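Long-range contact in regulatory protein BLAR1 (Bacillus licheniformis, PDB 1NRF), which senses beta-lactam antibiotics outside the cell through this C-terminal domain and probably signals to the cytoplasm once the sensor domain is acylated: residues A[78-89]-A[114-123]. Residues are numbered along the deposited sequence; the frame is centred on the assembly and turned at random.
Sequences IITKNDSHMTWD and WYFQKLDRQI
The irregular loop 78-89 runs along one side of residues 114-123 of helix 113-123, where M86 lies by Y115, CA to CA 7.3 Å, and, one helical turn on, I78 lies by L119. Y115 and M86 form the middle of the contact. The Y115 hydroxyl donates to the backbone carbonyl of S84, OH to O 2.6 Å. It meets a lone pair of that oxygen in the carbonyl plane, at a C=O...OH angle of 133°. This one hydrogen bond between the segments fixes the outer end of the ring. M86 covers one ring face. Its extended chain bends at the last torsion, about CG-SD (chi3 -71°), which puts CE over the ring centre, 4.0 Å from the Y115 centroid, in a CH-pi contact. SD lies over the same ring and also touches W114 obliquely, SD to CZ3 3.6 Å, so two Met-aromatic contacts share one sulfur. The M86 methyl then reaches L119, CE to CD1 3.4 Å. The six-membered ring of W114 meets the loop backbone edge-on, its CH2 3.3 Å from M86 O, while the CB of W88 rests against CZ2 of W114. W114 NE1 hydrogen-bonds to W98 O. Farther along the helix, CD1 and CG2 of I78 meet the Q122 amide, its CG1 meets CG1 of I123, and I79 meets L119 with its CG2 branch. K118 and D89 form a long salt bridge at the margin, NZ to OD2 3.6 Å. Helix 104-110 also touches Y115, and helix 66-76 touches I79 and I123. The contact thus packs the loop onto helix 113-123 in the helical part of a penicillin-binding, beta-lactamase-like fold, with the Y115 side chain about 10 Å from that of S63, the probable acylated serine.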
ATOM      1  N   ILE A  78      19.190  -1.100  -8.809  1.00 44.01           N
ATOM      2  CA  ILE A  78      19.609  -0.200  -7.730  1.00 43.35           C
ATOM      3  C   ILE A  78      19.852  -0.982  -6.439  1.00 42.06           C
ATOM      4  O   ILE A  78      20.662  -0.581  -5.606  1.00 41.02           O
ATOM      5  CB  ILE A  78      18.550   0.899  -7.464  1.00 43.10           C
ATOM      6  CG1 ILE A  78      18.326   1.725  -8.732  1.00 44.62           C
ATOM      7  CG2 ILE A  78      19.008   1.809  -6.337  1.00 44.22           C
ATOM      8  CD1 ILE A  78      19.596   2.301  -9.336  1.00 42.61           C
ATOM      9  N   ILE A  79      19.134  -2.093  -6.285  1.00 40.87           N
ATOM     10  CA  ILE A  79      19.262  -2.971  -5.128  1.00 39.53           C
ATOM     11  C   ILE A  79      18.923  -4.385  -5.575  1.00 41.03           C
ATOM     12  O   ILE A  79      18.320  -4.578  -6.630  1.00 40.15           O
ATOM     13  CB  ILE A  79      18.302  -2.576  -3.966  1.00 38.09           C
ATOM     14  CG1 ILE A  79      16.868  -2.436  -4.482  1.00 36.52           C
ATOM     15  CG2 ILE A  79      18.759  -1.283  -3.324  1.00 36.12           C
ATOM     16  CD1 ILE A  79      15.880  -2.116  -3.401  1.00 33.35           C
ATOM     17  N   THR A  80      19.317  -5.369  -4.774  1.00 42.89           N
ATOM     18  CA  THR A  80      19.054  -6.772  -5.086  1.00 45.92           C
ATOM     19  C   THR A  80      18.564  -7.503  -3.845  1.00 47.26           C
ATOM     20  O   THR A  80      18.707  -7.012  -2.731  1.00 46.66           O
ATOM     21  CB  THR A  80      20.331  -7.492  -5.606  1.00 45.31           C
ATOM     22  OG1 THR A  80      21.411  -7.273  -4.692  1.00 46.26           O
ATOM     23  CG2 THR A  80      20.731  -6.967  -6.970  1.00 45.14           C
ATOM     24  N   LYS A  81      17.981  -8.679  -4.045  1.00 51.60           N
ATOM     25  CA  LYS A  81      17.478  -9.498  -2.945  1.00 54.77           C
ATOM     26  C   LYS A  81      18.551  -9.678  -1.872  1.00 56.47           C
ATOM     27  O   LYS A  81      18.263  -9.621  -0.675  1.00 57.02           O
ATOM     28  CB  LYS A  81      17.045 -10.868  -3.491  1.00 57.12           C
ATOM     29  CG  LYS A  81      17.115 -12.052  -2.511  1.00 59.47           C
ATOM     30  CD  LYS A  81      16.094 -11.954  -1.375  1.00 62.39           C
ATOM     31  CE  LYS A  81      16.099 -13.218  -0.504  1.00 62.20           C
ATOM     32  NZ  LYS A  81      15.204 -13.117   0.687  1.00 58.88           N
ATOM     33  N   ASN A  82      19.788  -9.880  -2.319  1.00 57.63           N
ATOM     34  CA  ASN A  82      20.919 -10.110  -1.427  1.00 58.19           C
ATOM     35  C   ASN A  82      21.518  -8.849  -0.817  1.00 57.97           C
ATOM     36  O   ASN A  82      21.777  -8.806   0.385  1.00 58.49           O
ATOM     37  CB  ASN A  82      22.001 -10.890  -2.174  1.00 59.33           C
ATOM     38  CG  ASN A  82      21.425 -12.027  -3.001  1.00 61.89           C
ATOM     39  OD1 ASN A  82      20.653 -12.848  -2.496  1.00 62.38           O
ATOM     40  ND2 ASN A  82      21.795 -12.078  -4.278  1.00 62.26           N
ATOM     41  N   ASP A  83      21.751  -7.824  -1.633  1.00 56.54           N
ATOM     42  CA  ASP A  83      22.311  -6.581  -1.110  1.00 56.87           C
ATOM     43  C   ASP A  83      21.353  -5.400  -1.261  1.00 54.97           C
ATOM     44  O   ASP A  83      21.163  -4.868  -2.352  1.00 53.40           O
ATOM     45  CB  ASP A  83      23.642  -6.251  -1.797  1.00 58.26           C
ATOM     46  CG  ASP A  83      24.328  -5.030  -1.191  1.00 60.69           C
ATOM     47  OD1 ASP A  83      25.352  -4.586  -1.755  1.00 62.24           O
ATOM     48  OD2 ASP A  83      23.849  -4.514  -0.153  1.00 60.78           O
ATOM     49  N   SER A  84      20.746  -4.998  -0.154  1.00 54.30           N
ATOM     50  CA  SER A  84      19.824  -3.870  -0.165  1.00 53.66           C
ATOM     51  C   SER A  84      20.139  -2.993   1.035  1.00 52.70           C
ATOM     52  O   SER A  84      19.405  -2.055   1.337  1.00 50.84           O
ATOM     53  CB  SER A  84      18.372  -4.355  -0.087  1.00 53.44           C
ATOM     54  OG  SER A  84      18.106  -4.987   1.154  1.00 51.53           O
ATOM     55  N   HIS A  85      21.240  -3.314   1.713  1.00 53.04           N
ATOM     56  CA  HIS A  85      21.669  -2.563   2.887  1.00 52.87           C
ATOM     57  C   HIS A  85      21.977  -1.117   2.524  1.00 51.93           C
ATOM     58  O   HIS A  85      22.479  -0.834   1.440  1.00 51.83           O
ATOM     59  CB  HIS A  85      22.901  -3.217   3.526  1.00 53.60           C
ATOM     60  CG  HIS A  85      23.338  -2.554   4.796  1.00 55.05           C
ATOM     61  ND1 HIS A  85      24.125  -1.422   4.812  1.00 56.30           N
ATOM     62  CD2 HIS A  85      23.041  -2.826   6.088  1.00 54.87           C
ATOM     63  CE1 HIS A  85      24.291  -1.023   6.060  1.00 56.32           C
ATOM     64  NE2 HIS A  85      23.644  -1.857   6.854  1.00 56.58           N
ATOM     65  N   MET A  86      21.680  -0.207   3.443  1.00 51.22           N
ATOM     66  CA  MET A  86      21.897   1.211   3.205  1.00 51.78           C
ATOM     67  C   MET A  86      22.196   1.908   4.535  1.00 53.29           C
ATOM     68  O   MET A  86      21.294   2.136   5.344  1.00 53.26           O
ATOM     69  CB  MET A  86      20.635   1.798   2.554  1.00 49.91           C
ATOM     70  CG  MET A  86      20.770   3.189   1.967  1.00 48.53           C
ATOM     71  SD  MET A  86      19.221   3.800   1.231  1.00 43.79           S
ATOM     72  CE  MET A  86      19.087   2.767  -0.215  1.00 44.28           C
ATOM     73  N   THR A  87      23.464   2.232   4.769  1.00 55.14           N
ATOM     74  CA  THR A  87      23.855   2.909   6.006  1.00 56.16           C
ATOM     75  C   THR A  87      23.163   4.262   6.105  1.00 56.68           C
ATOM     76  O   THR A  87      22.948   4.939   5.099  1.00 55.34           O
ATOM     77  CB  THR A  87      25.392   3.127   6.084  1.00 57.02           C
ATOM     78  OG1 THR A  87      26.058   1.856   6.099  1.00 56.53           O
ATOM     79  CG2 THR A  87      25.765   3.906   7.345  1.00 55.54           C
ATOM     80  N   TRP A  88      22.816   4.660   7.321  1.00 58.82           N
ATOM     81  CA  TRP A  88      22.139   5.928   7.499  1.00 61.54           C
ATOM     82  C   TRP A  88      23.073   7.077   7.888  1.00 61.78           C
ATOM     83  O   TRP A  88      23.985   6.926   8.704  1.00 60.06           O
ATOM     84  CB  TRP A  88      21.006   5.784   8.523  1.00 63.12           C
ATOM     85  CG  TRP A  88      21.455   5.693   9.927  1.00 63.78           C
ATOM     86  CD1 TRP A  88      22.264   4.743  10.470  1.00 64.77           C
ATOM     87  CD2 TRP A  88      21.122   6.597  10.987  1.00 64.26           C
ATOM     88  NE1 TRP A  88      22.461   4.998  11.809  1.00 65.82           N
ATOM     89  CE2 TRP A  88      21.771   6.130  12.152  1.00 64.37           C
ATOM     90  CE3 TRP A  88      20.339   7.756  11.066  1.00 63.61           C
ATOM     91  CZ2 TRP A  88      21.662   6.782  13.382  1.00 64.86           C
ATOM     92  CZ3 TRP A  88      20.231   8.404  12.287  1.00 64.63           C
ATOM     93  CH2 TRP A  88      20.890   7.913  13.431  1.00 65.50           C
ATOM     94  N   ASP A  89      22.819   8.226   7.267  1.00 62.36           N
ATOM     95  CA  ASP A  89      23.579   9.448   7.476  1.00 62.74           C
ATOM     96  C   ASP A  89      23.999   9.591   8.929  1.00 62.78           C
ATOM     97  O   ASP A  89      25.160   9.404   9.285  1.00 63.13           O
ATOM     98  CB  ASP A  89      22.721  10.655   7.091  1.00 62.27           C
ATOM     99  CG  ASP A  89      21.732  10.340   5.982  1.00 63.22           C
ATOM    100  OD1 ASP A  89      20.810   9.517   6.202  1.00 61.28           O
ATOM    101  OD2 ASP A  89      21.882  10.921   4.887  1.00 62.97           O
ATOM    102  N   TRP A 114      13.290   7.688   4.442  1.00 32.93           N
ATOM    103  CA  TRP A 114      14.548   8.085   3.809  1.00 32.06           C
ATOM    104  C   TRP A 114      15.152   7.009   2.916  1.00 31.97           C
ATOM    105  O   TRP A 114      15.789   7.320   1.912  1.00 31.50           O
ATOM    106  CB  TRP A 114      15.586   8.553   4.849  1.00 31.56           C
ATOM    107  CG  TRP A 114      16.117   7.510   5.817  1.00 30.22           C
ATOM    108  CD1 TRP A 114      15.776   7.369   7.129  1.00 29.19           C
ATOM    109  CD2 TRP A 114      17.145   6.541   5.563  1.00 26.75           C
ATOM    110  NE1 TRP A 114      16.535   6.387   7.712  1.00 30.49           N
ATOM    111  CE2 TRP A 114      17.384   5.863   6.774  1.00 27.44           C
ATOM    112  CE3 TRP A 114      17.892   6.185   4.429  1.00 27.84           C
ATOM    113  CZ2 TRP A 114      18.344   4.845   6.891  1.00 27.39           C
ATOM    114  CZ3 TRP A 114      18.850   5.169   4.544  1.00 25.36           C
ATOM    115  CH2 TRP A 114      19.064   4.514   5.770  1.00 27.03           C
ATOM    116  N   TYR A 115      14.928   5.747   3.267  1.00 33.51           N
ATOM    117  CA  TYR A 115      15.462   4.628   2.488  1.00 34.42           C
ATOM    118  C   TYR A 115      14.943   4.606   1.049  1.00 35.17           C
ATOM    119  O   TYR A 115      15.719   4.496   0.100  1.00 33.43           O
ATOM    120  CB  TYR A 115      15.116   3.306   3.174  1.00 34.06           C
ATOM    121  CG  TYR A 115      15.637   2.082   2.456  1.00 33.56           C
ATOM    122  CD1 TYR A 115      15.014   1.605   1.307  1.00 30.87           C
ATOM    123  CD2 TYR A 115      16.773   1.410   2.922  1.00 31.58           C
ATOM    124  CE1 TYR A 115      15.510   0.494   0.642  1.00 32.50           C
ATOM    125  CE2 TYR A 115      17.272   0.301   2.268  1.00 27.63           C
ATOM    126  CZ  TYR A 115      16.641  -0.153   1.132  1.00 30.93           C
ATOM    127  OH  TYR A 115      17.135  -1.261   0.485  1.00 34.12           O
ATOM    128  N   PHE A 116      13.627   4.696   0.895  1.00 36.48           N
ATOM    129  CA  PHE A 116      13.023   4.678  -0.430  1.00 38.37           C
ATOM    130  C   PHE A 116      13.236   6.002  -1.148  1.00 39.37           C
ATOM    131  O   PHE A 116      13.348   6.041  -2.374  1.00 39.50           O
ATOM    132  CB  PHE A 116      11.528   4.334  -0.328  1.00 37.56           C
ATOM    133  CG  PHE A 116      11.271   2.972   0.264  1.00 36.56           C
ATOM    134  CD1 PHE A 116      11.239   2.792   1.650  1.00 36.41           C
ATOM    135  CD2 PHE A 116      11.168   1.850  -0.559  1.00 34.07           C
ATOM    136  CE1 PHE A 116      11.119   1.511   2.203  1.00 34.57           C
ATOM    137  CE2 PHE A 116      11.047   0.568  -0.017  1.00 34.50           C
ATOM    138  CZ  PHE A 116      11.024   0.398   1.367  1.00 33.08           C
ATOM    139  N   GLN A 117      13.314   7.083  -0.378  1.00 40.61           N
ATOM    140  CA  GLN A 117      13.546   8.407  -0.945  1.00 40.21           C
ATOM    141  C   GLN A 117      14.908   8.452  -1.636  1.00 42.17           C
ATOM    142  O   GLN A 117      15.022   8.878  -2.787  1.00 43.45           O
ATOM    143  CB  GLN A 117      13.494   9.462   0.160  1.00 38.91           C
ATOM    144  CG  GLN A 117      12.307  10.403   0.070  1.00 35.95           C
ATOM    145  CD  GLN A 117      12.153  11.257   1.315  1.00 35.67           C
ATOM    146  OE1 GLN A 117      11.466  12.278   1.301  1.00 37.53           O
ATOM    147  NE2 GLN A 117      12.782  10.833   2.405  1.00 33.80           N
ATOM    148  N   LYS A 118      15.944   8.014  -0.932  1.00 42.72           N
ATOM    149  CA  LYS A 118      17.275   8.020  -1.509  1.00 44.17           C
ATOM    150  C   LYS A 118      17.329   6.973  -2.609  1.00 45.00           C
ATOM    151  O   LYS A 118      18.263   6.941  -3.413  1.00 45.49           O
ATOM    152  CB  LYS A 118      18.328   7.743  -0.427  1.00 46.64           C
ATOM    153  CG  LYS A 118      18.317   8.779   0.719  1.00 49.29           C
ATOM    154  CD  LYS A 118      19.686   8.954   1.414  1.00 51.25           C
ATOM    155  CE  LYS A 118      20.148   7.714   2.180  1.00 52.25           C
ATOM    156  NZ  LYS A 118      21.439   7.935   2.916  1.00 51.75           N
ATOM    157  N   LEU A 119      16.303   6.128  -2.647  1.00 44.49           N
ATOM    158  CA  LEU A 119      16.197   5.073  -3.649  1.00 44.40           C
ATOM    159  C   LEU A 119      15.562   5.683  -4.896  1.00 44.97           C
ATOM    160  O   LEU A 119      15.957   5.379  -6.021  1.00 45.64           O
ATOM    161  CB  LEU A 119      15.321   3.940  -3.106  1.00 45.03           C
ATOM    162  CG  LEU A 119      15.703   2.474  -3.337  1.00 43.82           C
ATOM    163  CD1 LEU A 119      17.163   2.240  -2.991  1.00 41.88           C
ATOM    164  CD2 LEU A 119      14.804   1.590  -2.482  1.00 41.90           C
ATOM    165  N   ASP A 120      14.582   6.561  -4.680  1.00 44.82           N
ATOM    166  CA  ASP A 120      13.873   7.240  -5.765  1.00 44.87           C
ATOM    167  C   ASP A 120      14.753   8.295  -6.435  1.00 43.92           C
ATOM    168  O   ASP A 120      14.618   8.561  -7.630  1.00 42.14           O
ATOM    169  CB  ASP A 120      12.590   7.909  -5.233  1.00 47.23           C
ATOM    170  CG  ASP A 120      11.424   6.927  -5.070  1.00 50.16           C
ATOM    171  OD1 ASP A 120      11.636   5.702  -5.207  1.00 52.05           O
ATOM    172  OD2 ASP A 120      10.289   7.385  -4.800  1.00 49.60           O
ATOM    173  N   ARG A 121      15.648   8.895  -5.656  1.00 43.62           N
ATOM    174  CA  ARG A 121      16.556   9.919  -6.166  1.00 43.96           C
ATOM    175  C   ARG A 121      17.637   9.331  -7.066  1.00 43.56           C
ATOM    176  O   ARG A 121      18.134  10.004  -7.972  1.00 43.14           O
ATOM    177  CB  ARG A 121      17.208  10.672  -5.000  1.00 46.58           C
ATOM    178  CG  ARG A 121      16.246  11.566  -4.218  1.00 49.62           C
ATOM    179  CD  ARG A 121      16.668  11.710  -2.763  1.00 52.83           C
ATOM    180  NE  ARG A 121      15.836  12.662  -2.025  1.00 53.46           N
ATOM    181  CZ  ARG A 121      15.846  12.788  -0.701  1.00 53.21           C
ATOM    182  NH1 ARG A 121      16.637  12.015   0.032  1.00 53.64           N
ATOM    183  NH2 ARG A 121      15.087  13.703  -0.111  1.00 54.74           N
ATOM    184  N   GLN A 122      17.996   8.073  -6.820  1.00 42.73           N
ATOM    185  CA  GLN A 122      19.021   7.419  -7.618  1.00 43.58           C
ATOM    186  C   GLN A 122      18.455   7.120  -9.007  1.00 43.76           C
ATOM    187  O   GLN A 122      19.172   7.162 -10.012  1.00 42.61           O
ATOM    188  CB  GLN A 122      19.482   6.123  -6.935  1.00 45.40           C
ATOM    189  CG  GLN A 122      20.849   5.618  -7.404  1.00 49.81           C
ATOM    190  CD  GLN A 122      21.358   4.396  -6.623  1.00 51.62           C
ATOM    191  OE1 GLN A 122      21.276   4.344  -5.388  1.00 51.52           O
ATOM    192  NE2 GLN A 122      21.903   3.417  -7.346  1.00 50.03           N
ATOM    193  N   ILE A 123      17.157   6.839  -9.062  1.00 43.40           N
ATOM    194  CA  ILE A 123      16.505   6.528 -10.327  1.00 41.87           C
ATOM    195  C   ILE A 123      16.210   7.782 -11.154  1.00 40.68           C
ATOM    196  O   ILE A 123      16.296   7.754 -12.381  1.00 40.57           O
ATOM    197  CB  ILE A 123      15.211   5.718 -10.079  1.00 41.76           C
ATOM    198  CG1 ILE A 123      15.577   4.394  -9.406  1.00 42.36           C
ATOM    199  CG2 ILE A 123      14.481   5.450 -11.389  1.00 39.15           C
ATOM    200  CD1 ILE A 123      14.392   3.527  -9.057  1.00 43.75           C
TER